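BtGH115A (Bacteroides thetaiotaomicron, PDB 5BY3) probably removes 4-O-methyl-glucuronic acid from decorated arabinogalactans, acting as an alpha-glucuronidase of glycoside hydrolase family GH115. Local coordinates at residues His403-Thr408 with Val563-Gln568; Asp436-Glu441 with Tyr555-Lys560; Ala591-Ile596 with Met615-Arg620. One frame throughout, in Å; residues are numbered along the deposited sequence.

Interaction 1: His403-Thr408 with Val563-Gln568; sequences HLWLST and VQAATQ. With NI (nickel (II) ion), chain C.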
loop_
_atom_site.group_PDB
_atom_site.type_symbol
_atom_site.label_atom_id
_atom_site.label_comp_id
_atom_site.label_asym_id
_atom_site.label_seq_id
_atom_site.Cartn_x
_atom_site.Cartn_y
_atom_site.Cartn_z
ATOM N N HIS A 403 0.453 -12.618 -2.859
ATOM C CA HIS A 403 0.487 -12.290 -1.455
ATOM C C HIS A 403 -0.849 -11.713 -1.059
ATOM O O HIS A 403 -1.093 -10.514 -1.228
ATOM C CB HIS A 403 1.661 -11.378 -1.081
ATOM C CG HIS A 403 1.880 -10.206 -1.997
ATOM N ND1 HIS A 403 2.376 -10.345 -3.282
ATOM C CD2 HIS A 403 1.718 -8.870 -1.791
ATOM C CE1 HIS A 403 2.509 -9.141 -3.823
ATOM N NE2 HIS A 403 2.085 -8.234 -2.952
ATOM N N LEU A 404 -1.740 -12.575 -0.565
ATOM C CA LEU A 404 -3.121 -12.145 -0.243
ATOM C C LEU A 404 -3.572 -12.424 1.168
ATOM O O LEU A 404 -4.684 -12.023 1.552
ATOM C CB LEU A 404 -4.118 -12.846 -1.170
ATOM C CG LEU A 404 -4.122 -12.573 -2.666
ATOM C CD1 LEU A 404 -5.116 -13.507 -3.318
ATOM C CD2 LEU A 404 -4.538 -11.132 -2.881
ATOM N N TRP A 405 -2.758 -13.143 1.941
ATOM C CA TRP A 405 -3.239 -13.543 3.250
ATOM C C TRP A 405 -2.944 -12.506 4.327
ATOM O O TRP A 405 -3.880 -11.935 4.915
ATOM C CB TRP A 405 -2.734 -14.907 3.584
ATOM C CG TRP A 405 -2.972 -15.368 4.978
ATOM C CD1 TRP A 405 -4.087 -15.178 5.762
ATOM C CD2 TRP A 405 -2.076 -16.172 5.738
ATOM N NE1 TRP A 405 -3.921 -15.811 6.969
ATOM C CE2 TRP A 405 -2.701 -16.440 6.974
ATOM C CE3 TRP A 405 -0.790 -16.685 5.496
ATOM C CZ2 TRP A 405 -2.074 -17.184 7.982
ATOM C CZ3 TRP A 405 -0.166 -17.431 6.495
ATOM C CH2 TRP A 405 -0.805 -17.654 7.731
ATOM N N LEU A 406 -1.650 -12.266 4.541
ATOM C CA LEU A 406 -1.142 -11.276 5.459
ATOM C C LEU A 406 -0.468 -10.125 4.690
ATOM O O LEU A 406 -0.126 -10.246 3.508
ATOM C CB LEU A 406 -0.145 -11.930 6.418
ATOM C CG LEU A 406 -0.743 -13.056 7.287
ATOM C CD1 LEU A 406 0.361 -13.786 8.058
ATOM C CD2 LEU A 406 -1.828 -12.512 8.222
ATOM N N SER A 407 -0.315 -9.014 5.380
ATOM C CA SER A 407 0.202 -7.831 4.824
ATOM C C SER A 407 1.547 -7.593 5.466
ATOM O O SER A 407 1.637 -7.027 6.579
ATOM C CB SER A 407 -0.750 -6.668 5.165
ATOM O OG SER A 407 -0.069 -5.415 5.028
ATOM N N THR A 408 2.596 -7.990 4.752
ATOM C CA THR A 408 3.867 -8.013 5.329
ATOM C C THR A 408 4.935 -7.178 4.616
ATOM O O THR A 408 6.148 -7.280 4.926
ATOM C CB THR A 408 4.333 -9.473 5.532
ATOM O OG1 THR A 408 4.471 -10.152 4.272
ATOM C CG2 THR A 408 3.382 -10.205 6.468
ATOM N N VAL A 563 1.834 -11.710 13.635
ATOM C CA VAL A 563 3.097 -12.320 14.120
ATOM C C VAL A 563 2.970 -13.838 14.331
ATOM O O VAL A 563 3.863 -14.599 13.922
ATOM C CB VAL A 563 3.730 -11.620 15.374
ATOM C CG1 VAL A 563 4.876 -12.465 15.950
ATOM C CG2 VAL A 563 4.290 -10.252 15.014
ATOM N N GLN A 564 1.877 -14.283 14.944
ATOM C CA GLN A 564 1.763 -15.695 15.252
ATOM C C GLN A 564 1.331 -16.492 14.035
ATOM O O GLN A 564 1.734 -17.657 13.864
ATOM C CB GLN A 564 0.879 -15.937 16.468
ATOM C CG GLN A 564 1.483 -15.439 17.793
ATOM C CD GLN A 564 0.721 -15.934 19.035
ATOM O OE1 GLN A 564 -0.512 -16.023 19.067
ATOM N NE2 GLN A 564 1.471 -16.245 20.069
ATOM N N ALA A 565 0.554 -15.864 13.161
ATOM C CA ALA A 565 0.198 -16.490 11.858
ATOM C C ALA A 565 1.449 -16.754 11.055
ATOM O O ALA A 565 1.716 -17.872 10.628
ATOM C CB ALA A 565 -0.756 -15.605 11.078
ATOM N N ALA A 566 2.267 -15.719 10.942
ATOM C CA ALA A 566 3.544 -15.812 10.255
ATOM C C ALA A 566 4.489 -16.870 10.841
ATOM O O ALA A 566 5.153 -17.609 10.084
ATOM C CB ALA A 566 4.193 -14.433 10.220
ATOM N N THR A 567 4.563 -16.932 12.185
ATOM C CA THR A 567 5.412 -17.895 12.886
ATOM C C THR A 567 5.007 -19.333 12.509
ATOM O O THR A 567 5.853 -20.184 12.171
ATOM C CB THR A 567 5.286 -17.722 14.408
ATOM O OG1 THR A 567 5.682 -16.386 14.776
ATOM C CG2 THR A 567 6.142 -18.813 15.184
ATOM N N GLN A 568 3.696 -19.564 12.541
ATOM C CA GLN A 568 3.129 -20.881 12.364
ATOM C C GLN A 568 3.200 -21.360 10.915
ATOM O O GLN A 568 3.242 -22.590 10.660
ATOM C CB GLN A 568 1.685 -20.923 12.920
ATOM C CG GLN A 568 1.576 -20.829 14.446
ATOM C CD GLN A 568 2.430 -21.871 15.164
ATOM O OE1 GLN A 568 2.351 -23.069 14.880
ATOM N NE2 GLN A 568 3.282 -21.410 16.062
HETATM NI NI NI C . -6.406 -10.394 1.643
HETATM O O HOH W 1 -7.520 -12.504 0.943
HETATM O O HOH W 2 -6.389 -8.030 2.546
#
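Trp405 and Leu406 both lean on the methyl group of Ala565, and the contact is wholly apolar. Just before them, Leu404 gives its carbonyl oxygen to the nickel ion: Leu404 O lies 2.4 Å from the metal. Two waters and Asp436 OD2 are further ligands. At Trp405 the CG atom stands anti to the backbone N (chi1 171°), and this sends the benzo end of the indole to the helix. Trp405 CZ2 meets Ala565 CB at 3.7 Å, coming in obliquely. The polar side of the indole is used elsewhere, as Trp405 NE1 hydrogen-bonds to Tyr561 OH. Leu406 follows and folds back over its neighbour. Its CG sits 3.7 Å above the centre of the Trp405 ring, while Leu406 CD1 reaches Ala565 CB at 3.7 Å. Leu406 CD1 also lies 4.4 Å from Ala566 CB. Glu499 OE2 bonds to the backbone N of both Trp405 and Leu406, which probably helps to fix this bend. Next, Ser407 OG hydrogen-bonds to Gln443 OE1. The small side chain of Ala565 lets both large groups come close to the helix backbone, and Ala566 does so for Leu406. Residues 403-408 belong to the loop between strand 388-393 of the TIM barrel and helix 411-423. They pack on helix 552-580, with helix 587-603 beside Trp405 and helix 476-495 next to Thr408.

Interaction 2: Asp436-Glu441 with Tyr555-Lys560; sequences DIKPAE and YFELVK. With NI (nickel (II) ion), chain C.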
loop_
_atom_site.group_PDB
_atom_site.type_symbol
_atom_site.label_atom_id
_atom_site.label_comp_id
_atom_site.label_asym_id
_atom_site.label_seq_id
_atom_site.Cartn_x
_atom_site.Cartn_y
_atom_site.Cartn_z
ATOM N N ASP A 436 -8.359 -6.715 1.052
ATOM C CA ASP A 436 -9.581 -6.632 1.895
ATOM C C ASP A 436 -9.518 -5.526 2.939
ATOM O O ASP A 436 -10.330 -5.544 3.875
ATOM C CB ASP A 436 -9.804 -7.945 2.650
ATOM C CG ASP A 436 -9.748 -9.164 1.752
ATOM O OD1 ASP A 436 -10.735 -9.394 1.017
ATOM O OD2 ASP A 436 -8.747 -9.914 1.807
ATOM N N ILE A 437 -8.569 -4.587 2.796
ATOM C CA ILE A 437 -8.211 -3.606 3.853
ATOM C C ILE A 437 -7.499 -4.298 5.045
ATOM O O ILE A 437 -6.295 -4.131 5.218
ATOM C CB ILE A 437 -9.388 -2.710 4.349
ATOM C CG1 ILE A 437 -10.126 -2.017 3.155
ATOM C CG2 ILE A 437 -8.911 -1.761 5.459
ATOM C CD1 ILE A 437 -11.435 -1.314 3.524
ATOM N N LYS A 438 -8.223 -5.071 5.848
ATOM C CA LYS A 438 -7.580 -5.856 6.926
ATOM C C LYS A 438 -6.830 -7.021 6.238
ATOM O O LYS A 438 -7.389 -7.618 5.338
ATOM C CB LYS A 438 -8.631 -6.316 7.967
ATOM C CG LYS A 438 -9.501 -5.141 8.471
ATOM C CD LYS A 438 -10.643 -5.529 9.418
ATOM C CE LYS A 438 -10.137 -6.100 10.729
ATOM N NZ LYS A 438 -9.195 -5.182 11.442
ATOM N N PRO A 439 -5.579 -7.326 6.593
ATOM C CA PRO A 439 -4.903 -6.817 7.775
ATOM C C PRO A 439 -3.654 -5.962 7.415
ATOM O O PRO A 439 -2.545 -6.294 7.816
ATOM C CB PRO A 439 -4.469 -8.124 8.439
ATOM C CG PRO A 439 -3.998 -8.979 7.261
ATOM C CD PRO A 439 -4.965 -8.595 6.128
ATOM N N ALA A 440 -3.852 -4.905 6.643
ATOM C CA ALA A 440 -2.809 -4.012 6.127
ATOM C C ALA A 440 -2.966 -2.634 6.726
ATOM O O ALA A 440 -2.457 -1.637 6.149
ATOM C CB ALA A 440 -2.952 -3.886 4.607
ATOM N N GLU A 441 -3.728 -2.576 7.827
ATOM C CA GLU A 441 -4.043 -1.351 8.521
ATOM C C GLU A 441 -2.836 -0.414 8.655
ATOM O O GLU A 441 -2.906 0.803 8.391
ATOM C CB GLU A 441 -4.564 -1.666 9.912
ATOM C CG GLU A 441 -5.875 -2.451 9.963
ATOM C CD GLU A 441 -5.692 -3.956 10.173
ATOM O OE1 GLU A 441 -4.571 -4.489 10.006
ATOM O OE2 GLU A 441 -6.699 -4.610 10.538
ATOM N N TYR A 555 -5.258 -5.674 19.628
ATOM C CA TYR A 555 -4.005 -6.391 19.769
ATOM C C TYR A 555 -4.047 -7.698 18.960
ATOM O O TYR A 555 -3.078 -8.038 18.294
ATOM C CB TYR A 555 -3.670 -6.634 21.242
ATOM C CG TYR A 555 -2.287 -7.206 21.468
ATOM C CD1 TYR A 555 -1.136 -6.414 21.298
ATOM C CD2 TYR A 555 -2.125 -8.535 21.834
ATOM C CE1 TYR A 555 0.133 -6.938 21.505
ATOM C CE2 TYR A 555 -0.865 -9.061 22.057
ATOM C CZ TYR A 555 0.248 -8.273 21.885
ATOM O OH TYR A 555 1.472 -8.815 22.104
ATOM N N PHE A 556 -5.159 -8.412 18.979
ATOM C CA PHE A 556 -5.157 -9.674 18.268
ATOM C C PHE A 556 -5.049 -9.391 16.761
ATOM O O PHE A 556 -4.259 -10.005 16.049
ATOM C CB PHE A 556 -6.381 -10.550 18.606
ATOM C CG PHE A 556 -6.270 -11.954 18.063
ATOM C CD1 PHE A 556 -5.670 -12.964 18.818
ATOM C CD2 PHE A 556 -6.728 -12.263 16.766
ATOM C CE1 PHE A 556 -5.528 -14.256 18.289
ATOM C CE2 PHE A 556 -6.605 -13.543 16.241
ATOM C CZ PHE A 556 -6.013 -14.546 17.004
ATOM N N GLU A 557 -5.842 -8.425 16.329
ATOM C CA GLU A 557 -5.907 -7.953 14.951
ATOM C C GLU A 557 -4.603 -7.407 14.386
ATOM O O GLU A 557 -4.219 -7.800 13.286
ATOM C CB GLU A 557 -7.018 -6.907 14.820
ATOM C CG GLU A 557 -8.387 -7.535 14.835
ATOM C CD GLU A 557 -9.478 -6.530 15.011
ATOM O OE1 GLU A 557 -9.565 -5.598 14.186
ATOM O OE2 GLU A 557 -10.271 -6.699 15.967
ATOM N N LEU A 558 -3.912 -6.569 15.162
ATOM C CA LEU A 558 -2.762 -5.804 14.659
ATOM C C LEU A 558 -1.391 -6.373 15.010
ATOM O O LEU A 558 -0.426 -6.142 14.292
ATOM C CB LEU A 558 -2.875 -4.352 15.117
ATOM C CG LEU A 558 -4.227 -3.669 14.748
ATOM C CD1 LEU A 558 -4.425 -2.388 15.524
ATOM C CD2 LEU A 558 -4.370 -3.377 13.273
ATOM N N VAL A 559 -1.296 -7.119 16.101
ATOM C CA VAL A 559 -0.024 -7.707 16.527
ATOM C C VAL A 559 -0.096 -9.231 16.578
ATOM O O VAL A 559 0.650 -9.894 15.879
ATOM C CB VAL A 559 0.481 -7.104 17.881
ATOM C CG1 VAL A 559 1.849 -7.629 18.234
ATOM C CG2 VAL A 559 0.599 -5.599 17.796
ATOM N N LYS A 560 -0.997 -9.782 17.383
ATOM C CA LYS A 560 -0.962 -11.213 17.703
ATOM C C LYS A 560 -1.279 -12.084 16.482
ATOM O O LYS A 560 -0.506 -12.979 16.171
ATOM C CB LYS A 560 -1.868 -11.531 18.906
ATOM C CG LYS A 560 -1.617 -12.877 19.572
ATOM C CD LYS A 560 -2.212 -12.929 20.970
ATOM C CE LYS A 560 -1.844 -14.215 21.694
ATOM N NZ LYS A 560 -2.879 -15.262 21.492
HETATM NI NI NI C . -6.406 -10.394 1.643
HETATM O O HOH W 2 -6.389 -8.030 2.546
HETATM O O HOH W 3 -6.137 -7.322 11.166
HETATM O O HOH W 1 -7.520 -12.504 0.943
#
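Lys438 and Glu557 form a buried salt bridge, with Lys438 NZ 2.8 Å from Glu557 OE1. The ammonium group meets this oxygen on its anti side, 24° out of the carboxylate plane. Lys438 NZ also bonds to Glu441 OE2 at 2.7 Å, nearly in line with the C-O bond. The lysine chain bends at chi3 (65°) and chi4 (56°), which curls its end between the two acids. Those acids come within 4.7 Å of each other, measured from Glu441 OE2 to Glu557 OE1, and the lysine charge probably offsets their repulsion. With an alanine in place of Lys438, the carboxylates of Glu441 and Glu557 would probably face each other without the cation they share, and the loop would probably be held less firmly to the helix. Beside the bridge, Leu558 CD2 lies against the carboxylate of Glu441, 3.4 Å from Glu441 CD. The loop follows strand 429-433, the eighth strand of the TIM barrel, and leads into helix 441-452 with Ala440 as N-cap. Water 3 donates to both Glu441 OE2 and Glu557 O, adding a second link across the contact. Lys438 has two more partners, outside these segments: NZ bonds to Trp135 O, and the side chain makes a cation-pi contact with Trp611. A cis peptide joins Lys438 to Pro439. At the start of the loop, Asp436 OD2 binds the nickel ion at 2.4 Å. Water 2, itself a nickel ligand, accepts from Asp436 N and donates to Lys438 O.

Interaction 3: Ala591-Ile596 with Met615-Arg620; sequences AAYDSI and MDFKPR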
loop_
_atom_site.group_PDB
_atom_site.type_symbol
_atom_site.label_atom_id
_atom_site.label_comp_id
_atom_site.label_asym_id
_atom_site.label_seq_id
_atom_site.Cartn_x
_atom_site.Cartn_y
_atom_site.Cartn_z
ATOM N N ALA A 591 0.789 -29.796 13.321
ATOM C CA ALA A 591 0.397 -29.030 14.502
ATOM C C ALA A 591 0.399 -27.511 14.214
ATOM O O ALA A 591 -0.552 -26.783 14.582
ATOM C CB ALA A 591 1.269 -29.381 15.713
ATOM N N ALA A 592 1.462 -27.076 13.539
ATOM C CA ALA A 592 1.655 -25.701 13.080
ATOM C C ALA A 592 0.514 -25.269 12.177
ATOM O O ALA A 592 -0.037 -24.180 12.365
ATOM C CB ALA A 592 2.986 -25.562 12.358
ATOM N N TYR A 593 0.162 -26.137 11.219
ATOM C CA TYR A 593 -1.038 -25.968 10.415
ATOM C C TYR A 593 -2.253 -25.772 11.339
ATOM O O TYR A 593 -2.988 -24.798 11.171
ATOM C CB TYR A 593 -1.254 -27.163 9.455
ATOM C CG TYR A 593 -2.535 -27.051 8.641
ATOM C CD1 TYR A 593 -3.777 -27.496 9.168
ATOM C CD2 TYR A 593 -2.523 -26.500 7.356
ATOM C CE1 TYR A 593 -4.961 -27.374 8.447
ATOM C CE2 TYR A 593 -3.693 -26.386 6.609
ATOM C CZ TYR A 593 -4.908 -26.820 7.158
ATOM O OH TYR A 593 -6.072 -26.692 6.431
ATOM N N ASP A 594 -2.449 -26.664 12.320
ATOM C CA ASP A 594 -3.652 -26.618 13.172
ATOM C C ASP A 594 -3.694 -25.301 13.918
ATOM O O ASP A 594 -4.761 -24.695 14.094
ATOM C CB ASP A 594 -3.754 -27.823 14.135
ATOM C CG ASP A 594 -4.092 -29.135 13.412
ATOM O OD1 ASP A 594 -4.766 -29.073 12.345
ATOM O OD2 ASP A 594 -3.665 -30.228 13.908
ATOM N N SER A 595 -2.515 -24.822 14.275
ATOM C CA SER A 595 -2.434 -23.577 15.029
ATOM C C SER A 595 -2.912 -22.319 14.229
ATOM O O SER A 595 -3.657 -21.483 14.766
ATOM C CB SER A 595 -1.041 -23.433 15.641
ATOM O OG SER A 595 -0.945 -22.186 16.289
ATOM N N ILE A 596 -2.537 -22.239 12.947
ATOM C CA ILE A 596 -3.012 -21.205 11.993
ATOM C C ILE A 596 -4.545 -21.218 11.948
ATOM O O ILE A 596 -5.174 -20.179 12.016
ATOM C CB ILE A 596 -2.436 -21.450 10.563
ATOM C CG1 ILE A 596 -0.918 -21.408 10.559
ATOM C CG2 ILE A 596 -2.942 -20.419 9.578
ATOM C CD1 ILE A 596 -0.272 -22.215 9.435
HETATM N N MSE A 615 -11.343 -13.188 7.380
HETATM C CA MSE A 615 -10.029 -13.854 7.369
HETATM C C MSE A 615 -10.099 -15.269 6.914
HETATM O O MSE A 615 -10.795 -16.105 7.513
HETATM C CB MSE A 615 -9.324 -13.828 8.708
HETATM C CG MSE A 615 -7.890 -14.382 8.629
HETATM SE SE MSE A 615 -6.745 -13.346 7.395
HETATM C CE MSE A 615 -6.719 -11.685 8.466
ATOM N N ASP A 616 -9.342 -15.543 5.855
ATOM C CA ASP A 616 -9.323 -16.857 5.239
ATOM C C ASP A 616 -7.866 -17.230 5.106
ATOM O O ASP A 616 -7.124 -16.564 4.385
ATOM C CB ASP A 616 -10.022 -16.808 3.874
ATOM C CG ASP A 616 -10.096 -18.147 3.195
ATOM O OD1 ASP A 616 -9.286 -19.033 3.518
ATOM O OD2 ASP A 616 -10.967 -18.325 2.295
ATOM N N PHE A 617 -7.444 -18.272 5.810
ATOM C CA PHE A 617 -6.042 -18.629 5.786
ATOM C C PHE A 617 -5.621 -19.443 4.542
ATOM O O PHE A 617 -4.438 -19.791 4.396
ATOM C CB PHE A 617 -5.586 -19.221 7.144
ATOM C CG PHE A 617 -6.013 -20.666 7.420
ATOM C CD1 PHE A 617 -7.218 -20.950 8.087
ATOM C CD2 PHE A 617 -5.159 -21.738 7.112
ATOM C CE1 PHE A 617 -7.589 -22.270 8.383
ATOM C CE2 PHE A 617 -5.525 -23.058 7.428
ATOM C CZ PHE A 617 -6.744 -23.329 8.058
ATOM N N LYS A 618 -6.598 -19.733 3.662
ATOM C CA LYS A 618 -6.385 -20.437 2.374
ATOM C C LYS A 618 -6.880 -19.636 1.159
ATOM O O LYS A 618 -7.505 -20.227 0.269
ATOM C CB LYS A 618 -7.022 -21.846 2.361
ATOM C CG LYS A 618 -6.995 -22.567 3.710
ATOM C CD LYS A 618 -7.457 -24.023 3.618
ATOM C CE LYS A 618 -6.274 -24.956 3.393
ATOM N NZ LYS A 618 -6.733 -26.358 3.384
ATOM N N PRO A 619 -6.570 -18.304 1.088
ATOM C CA PRO A 619 -7.101 -17.491 -0.028
ATOM C C PRO A 619 -6.711 -18.078 -1.376
ATOM O O PRO A 619 -5.567 -18.483 -1.573
ATOM C CB PRO A 619 -6.417 -16.135 0.170
ATOM C CG PRO A 619 -5.172 -16.430 0.949
ATOM C CD PRO A 619 -5.550 -17.549 1.854
ATOM N N ARG A 620 -7.698 -18.180 -2.255
ATOM C CA ARG A 620 -7.573 -18.794 -3.567
ATOM C C ARG A 620 -7.149 -20.293 -3.546
ATOM O O ARG A 620 -6.808 -20.841 -4.574
ATOM C CB ARG A 620 -6.671 -17.908 -4.448
ATOM C CG ARG A 620 -7.025 -17.869 -5.926
ATOM C CD ARG A 620 -6.028 -17.017 -6.702
ATOM N NE ARG A 620 -5.609 -17.720 -7.900
ATOM C CZ ARG A 620 -4.375 -17.755 -8.379
ATOM N NH1 ARG A 620 -3.389 -17.104 -7.798
ATOM N NH2 ARG A 620 -4.132 -18.429 -9.482
#
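Phe617 has its CG between the backbone N and the carbonyl carbon (chi1 76°), which brings its ring up to Tyr593 and Ile596. Tyr593 holds CG opposite its own backbone N (chi1 177°) and extends from the helix to meet it. The two rings make an offset edge-to-face pair, with the edge of Phe617 toward the face of Tyr593. Their centroids are 5.6 Å apart and their planes stand at 69°. Phe617 CE2 comes to 3.8 Å from Tyr593 CZ. On the helix side, Ile596 CG2 presses obliquely on the phenylalanine ring, 3.6 Å from Phe617 CD2. Lys618 covers part of a Phe617 face with its CG, 3.9 Å above the plane and offset toward the rim. Its chain then bends and runs on to the tyrosine hydroxyl. There Lys618 NZ donates to Tyr593 OH at 3.1 Å, with the nitrogen at the edge of the tyrosine ring, near its plane. An Asx turn shapes the backbone of this loop, since Lys618 N donates to Asp616 OD1 at 2.8 Å. Phe617 is thus wedged between a ring, a branched aliphatic side chain and a lysine stem. The loop of residues 615-620 follows helix 587-603 and turns back onto it, where Phe617 also touches Ala597 and Thr600. Ile596 packs in addition on Gln568 of the preceding helix, 552-580.

Interactions 1 and 2 are buried, whereas interaction 3 is only partly buried and lies farther from the chain centre. The first two each set a loop of the TIM barrel on helix 552-580, and both loops supply nickel ligands. Their chemistry differs: interaction 1 is purely apolar, while interaction 2 relies on a network of buried charges. Interaction 3 is local by comparison, folding a loop back on helix 587-603 through aromatic packing and one hydrogen bond. The three adjoin. Ser407 packs on Pro439 and Ala440 between interactions 1 and 2, Gln568 packs on Ala592 and Ser595 between interactions 1 and 3, and Pro439 touches Met615.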